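Side-chain contacts in C3-degrading proteinase (CppA protein) (Streptococcus pneumoniae, PDB 3E0R), which probably degrades complement component C3, a role consistent with blunting host complement, although its two regions both belong to the glyoxalase clan: residues 79-83 with 84-88; 165-168 with 169-173. All coordinates share one frame; numbering follows the deposited sequence.

Both contacts are places where the chain enters a helix, and each is a turn held by local bonds. Contact 1 (79-83 with 84-88) joins strand 74-81 to helix 84-91 in the region of the CppA N-terminal family; contact 2 (165-168 with 169-173) leads from a loop into the short helix 169-172 in the region of the C-terminal family. Their centres lie 28 Å apart and their nearest atoms about 13 Å, so they do not touch. The seven-stranded mixed sheet relates them: strand 74-81 pairs with 151-159, and 151-159 with 176-180, against which contact 2 packs. A glutamate side chain reaches outside each turn, E86 to a backbone N-H and E171 to a lysine.

Contact 1: 79-83 with 84-88; sequences VKVEN and PLEIE
N83 and L85 meet in the capping bond that starts helix 84-91. The side chain of N83 is swung back so that CG lies anti to its own backbone N (chi1 -172°), which puts OD1 3.0 Å from L85 N. The donor sits well above the amide plane, and the hydrogen bond is somewhat bent (142°). Asparagine suits an N-cap because its short amide can reach an early helical N-H. P84 follows it well, since a proline in the first turn needs no N-H acceptor. The backbone adds a second hydrogen bond, from E86 N to N83 O at 3.2 Å.

Polar and apolar atoms also meet without hydrogen bonding. E86 extends beyond CG and crosses N83 at about a right angle, bringing OE2 to 3.5 Å from N83 CB, while OE1 passes 3.9 Å from V81 CG1. OE1 accepts from the backbone N of S149.

Apolar contact is looser: V81 CB faces the outer branch of I87, with CG1 and CD1 each 4.2 Å away. Beta-branched V81 suits the strand end, and both side chains also rest on I121 of strand 118-122.

Two N-H groups of the first turn are thus satisfied by one residue, N83, and the buried E86 carboxylate, bonded to S149 N, links the turn to the chain just before strand 151-159.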
loop_
_atom_site.group_PDB
_atom_site.type_symbol
_atom_site.label_atom_id
_atom_site.label_comp_id
_atom_site.label_asym_id
_atom_site.label_seq_id
_atom_site.Cartn_x
_atom_site.Cartn_y
_atom_site.Cartn_z
ATOM N N VAL A 79 -0.946 -4.031 -6.761
ATOM C CA VAL A 79 -1.285 -5.353 -6.221
ATOM C C VAL A 79 -1.034 -6.327 -7.340
ATOM O O VAL A 79 -1.744 -6.341 -8.316
ATOM C CB VAL A 79 -2.736 -5.403 -5.742
ATOM C CG1 VAL A 79 -3.075 -6.775 -5.153
ATOM C CG2 VAL A 79 -3.011 -4.245 -4.716
ATOM N N LYS A 80 0.052 -7.057 -7.227
ATOM C CA LYS A 80 0.424 -8.054 -8.212
ATOM C C LYS A 80 -0.153 -9.356 -7.775
ATOM O O LYS A 80 0.281 -9.890 -6.765
ATOM C CB LYS A 80 1.932 -8.202 -8.271
ATOM C CG LYS A 80 2.442 -9.340 -9.223
ATOM C CD LYS A 80 3.974 -9.501 -9.054
ATOM C CE LYS A 80 4.583 -10.292 -10.183
ATOM N NZ LYS A 80 3.536 -11.141 -10.769
ATOM N N VAL A 81 -1.134 -9.850 -8.523
ATOM C CA VAL A 81 -1.829 -11.090 -8.237
ATOM C C VAL A 81 -1.125 -12.269 -8.929
ATOM O O VAL A 81 -0.711 -12.173 -10.086
ATOM C CB VAL A 81 -3.304 -10.960 -8.671
ATOM C CG1 VAL A 81 -4.066 -12.296 -8.599
ATOM C CG2 VAL A 81 -3.976 -9.921 -7.850
ATOM N N GLU A 82 -0.980 -13.374 -8.203
ATOM C CA GLU A 82 -0.409 -14.632 -8.757
ATOM C C GLU A 82 -1.255 -15.327 -9.874
ATOM O O GLU A 82 -0.740 -15.553 -10.958
ATOM C CB GLU A 82 -0.175 -15.662 -7.628
ATOM C CG GLU A 82 0.474 -16.960 -8.071
ATOM C CD GLU A 82 1.901 -16.725 -8.545
ATOM O OE1 GLU A 82 2.459 -15.654 -8.193
ATOM O OE2 GLU A 82 2.467 -17.612 -9.242
ATOM N N ASN A 83 -2.491 -15.739 -9.569
ATOM C CA ASN A 83 -3.364 -16.359 -10.565
ATOM C C ASN A 83 -4.122 -15.250 -11.329
ATOM O O ASN A 83 -4.850 -14.447 -10.724
ATOM C CB ASN A 83 -4.333 -17.377 -9.933
ATOM C CG ASN A 83 -5.150 -18.194 -10.994
ATOM O OD1 ASN A 83 -5.241 -17.849 -12.203
ATOM N ND2 ASN A 83 -5.742 -19.300 -10.525
ATOM N N PRO A 84 -3.922 -15.180 -12.657
ATOM C CA PRO A 84 -4.605 -14.092 -13.378
ATOM C C PRO A 84 -6.135 -14.278 -13.459
ATOM O O PRO A 84 -6.885 -13.300 -13.505
ATOM C CB PRO A 84 -3.964 -14.114 -14.788
ATOM C CG PRO A 84 -2.812 -15.075 -14.694
ATOM C CD PRO A 84 -3.092 -16.004 -13.551
ATOM N N LEU A 85 -6.592 -15.522 -13.454
ATOM C CA LEU A 85 -8.030 -15.772 -13.461
ATOM C C LEU A 85 -8.715 -15.270 -12.196
ATOM O O LEU A 85 -9.929 -15.169 -12.155
ATOM C CB LEU A 85 -8.326 -17.259 -13.678
ATOM C CG LEU A 85 -7.735 -17.849 -14.956
ATOM C CD1 LEU A 85 -8.176 -19.296 -15.046
ATOM C CD2 LEU A 85 -8.132 -17.011 -16.191
ATOM N N GLU A 86 -7.950 -14.932 -11.166
ATOM C CA GLU A 86 -8.556 -14.310 -10.002
ATOM C C GLU A 86 -8.908 -12.861 -10.288
ATOM O O GLU A 86 -9.905 -12.402 -9.739
ATOM C CB GLU A 86 -7.703 -14.459 -8.743
ATOM C CG GLU A 86 -7.514 -15.890 -8.353
ATOM C CD GLU A 86 -6.496 -16.068 -7.251
ATOM O OE1 GLU A 86 -6.017 -15.062 -6.663
ATOM O OE2 GLU A 86 -6.174 -17.249 -6.969
ATOM N N ILE A 87 -8.137 -12.152 -11.125
ATOM C CA ILE A 87 -8.517 -10.768 -11.534
ATOM C C ILE A 87 -9.836 -10.733 -12.346
ATOM O O ILE A 87 -10.666 -9.825 -12.199
ATOM C CB ILE A 87 -7.394 -10.048 -12.351
ATOM C CG1 ILE A 87 -6.174 -9.782 -11.452
ATOM C CG2 ILE A 87 -7.908 -8.694 -12.992
ATOM C CD1 ILE A 87 -4.940 -9.419 -12.210
ATOM N N GLU A 88 -10.019 -11.743 -13.194
ATOM C CA GLU A 88 -11.212 -11.870 -14.010
ATOM C C GLU A 88 -12.414 -12.242 -13.148
ATOM O O GLU A 88 -13.548 -11.907 -13.495
ATOM C CB GLU A 88 -10.996 -12.904 -15.129
ATOM C CG GLU A 88 -9.737 -12.627 -15.996
ATOM C CD GLU A 88 -9.671 -13.426 -17.313
ATOM O OE1 GLU A 88 -10.458 -14.402 -17.532
ATOM O OE2 GLU A 88 -8.796 -13.070 -18.139
#

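Contact 2: 165-168 with 169-173; sequences SFLE and SSEIG
The turn that opens the short, loosely formed helix 169-172 is built on E168 and E171, whose groups bond in both directions. E171 OE1 accepts from E168 N at 2.8 Å in a nearly straight hydrogen bond (165°), and the donor lies well above the carboxylate plane. In return E168 O receives I172 N at 2.9 Å and, in a weak bond, E171 N. One carbonyl thus takes two N-H groups of the turn. Glutamate fits position 171 because its chain, extended beyond CG, is long enough to reach back to the N-H three residues earlier.

The aliphatic part of E168 lies against this carboxylate, E171 CD being 3.6 Å from E168 CB. E168 then bends at its second torsion, and its own acid ends with OE2 5.3 Å from E171 OE2, the two carboxylate planes 66° apart. The like charges would probably disfavour each other, but K214 forms a salt bridge with E171 OE2 and should offset this.

On the apolar side L167 and I172 cross at about a right angle. I172 places CG1 between its backbone N and carbonyl carbon (chi1 75°), leaving CG2 to press against L167 CB at 3.5 Å, a tight fit. Just upstream, S165 OG accepts from L167 N at 2.7 Å in an ST turn and also bonds D233.

L167 packs on L199 and F201 of strand 196-203 and on L176, while I172 rests on F178, so the turn spans strands of both large sheets.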
loop_
_atom_site.group_PDB
_atom_site.type_symbol
_atom_site.label_atom_id
_atom_site.label_comp_id
_atom_site.label_asym_id
_atom_site.label_seq_id
_atom_site.Cartn_x
_atom_site.Cartn_y
_atom_site.Cartn_z
ATOM N N SER A 165 14.319 11.098 0.574
ATOM C CA SER A 165 13.885 10.100 1.508
ATOM C C SER A 165 15.115 9.512 2.209
ATOM O O SER A 165 16.199 9.399 1.628
ATOM C CB SER A 165 13.099 8.997 0.809
ATOM O OG SER A 165 12.868 7.919 1.695
ATOM N N PHE A 166 14.912 9.161 3.469
ATOM C CA PHE A 166 15.811 8.312 4.211
ATOM C C PHE A 166 15.910 6.918 3.587
ATOM O O PHE A 166 16.892 6.211 3.833
ATOM C CB PHE A 166 15.364 8.190 5.688
ATOM C CG PHE A 166 15.839 9.312 6.559
ATOM C CD1 PHE A 166 17.179 9.430 6.892
ATOM C CD2 PHE A 166 14.956 10.247 7.054
ATOM C CE1 PHE A 166 17.625 10.472 7.710
ATOM C CE2 PHE A 166 15.393 11.282 7.858
ATOM C CZ PHE A 166 16.729 11.389 8.192
ATOM N N LEU A 167 14.895 6.531 2.807
ATOM C CA LEU A 167 14.876 5.248 2.114
ATOM C C LEU A 167 15.833 5.209 0.894
ATOM O O LEU A 167 15.747 6.028 -0.048
ATOM C CB LEU A 167 13.436 4.908 1.741
ATOM C CG LEU A 167 12.491 4.809 2.959
ATOM C CD1 LEU A 167 11.064 4.316 2.530
ATOM C CD2 LEU A 167 13.099 3.933 4.135
ATOM N N GLU A 168 16.789 4.284 0.947
ATOM C CA GLU A 168 17.745 4.114 -0.148
ATOM C C GLU A 168 17.165 3.151 -1.167
ATOM O O GLU A 168 16.503 2.182 -0.795
ATOM C CB GLU A 168 19.103 3.587 0.344
ATOM C CG GLU A 168 19.852 4.476 1.346
ATOM C CD GLU A 168 19.940 5.927 0.891
ATOM O OE1 GLU A 168 19.871 6.174 -0.338
ATOM O OE2 GLU A 168 20.057 6.826 1.756
ATOM N N SER A 169 17.403 3.432 -2.447
ATOM C CA SER A 169 17.104 2.491 -3.554
ATOM C C SER A 169 17.730 1.097 -3.339
ATOM O O SER A 169 17.193 0.073 -3.804
ATOM C CB SER A 169 17.623 3.066 -4.892
ATOM O OG SER A 169 16.894 4.232 -5.263
ATOM N N SER A 170 18.884 1.089 -2.663
ATOM C CA SER A 170 19.584 -0.142 -2.286
ATOM C C SER A 170 18.642 -1.031 -1.476
ATOM O O SER A 170 18.480 -2.217 -1.789
ATOM C CB SER A 170 20.836 0.176 -1.445
ATOM O OG SER A 170 21.257 1.519 -1.615
ATOM N N GLU A 171 18.018 -0.420 -0.458
ATOM C CA GLU A 171 17.176 -1.109 0.518
ATOM C C GLU A 171 15.818 -1.393 -0.102
ATOM O O GLU A 171 15.413 -2.553 -0.235
ATOM C CB GLU A 171 16.942 -0.237 1.766
ATOM C CG GLU A 171 18.168 0.495 2.385
ATOM C CD GLU A 171 17.782 1.793 3.169
ATOM O OE1 GLU A 171 16.677 2.337 2.957
ATOM O OE2 GLU A 171 18.607 2.277 3.981
ATOM N N ILE A 172 15.124 -0.321 -0.502
ATOM C CA ILE A 172 13.704 -0.388 -0.896
ATOM C C ILE A 172 13.399 -1.106 -2.215
ATOM O O ILE A 172 12.220 -1.248 -2.587
ATOM C CB ILE A 172 13.052 1.015 -0.945
ATOM C CG1 ILE A 172 13.522 1.798 -2.200
ATOM C CG2 ILE A 172 13.298 1.725 0.382
ATOM C CD1 ILE A 172 13.141 3.264 -2.205
ATOM N N GLY A 173 14.441 -1.539 -2.915
ATOM C CA GLY A 173 14.290 -2.420 -4.046
ATOM C C GLY A 173 13.207 -1.977 -5.006
ATOM O O GLY A 173 13.075 -0.776 -5.286
#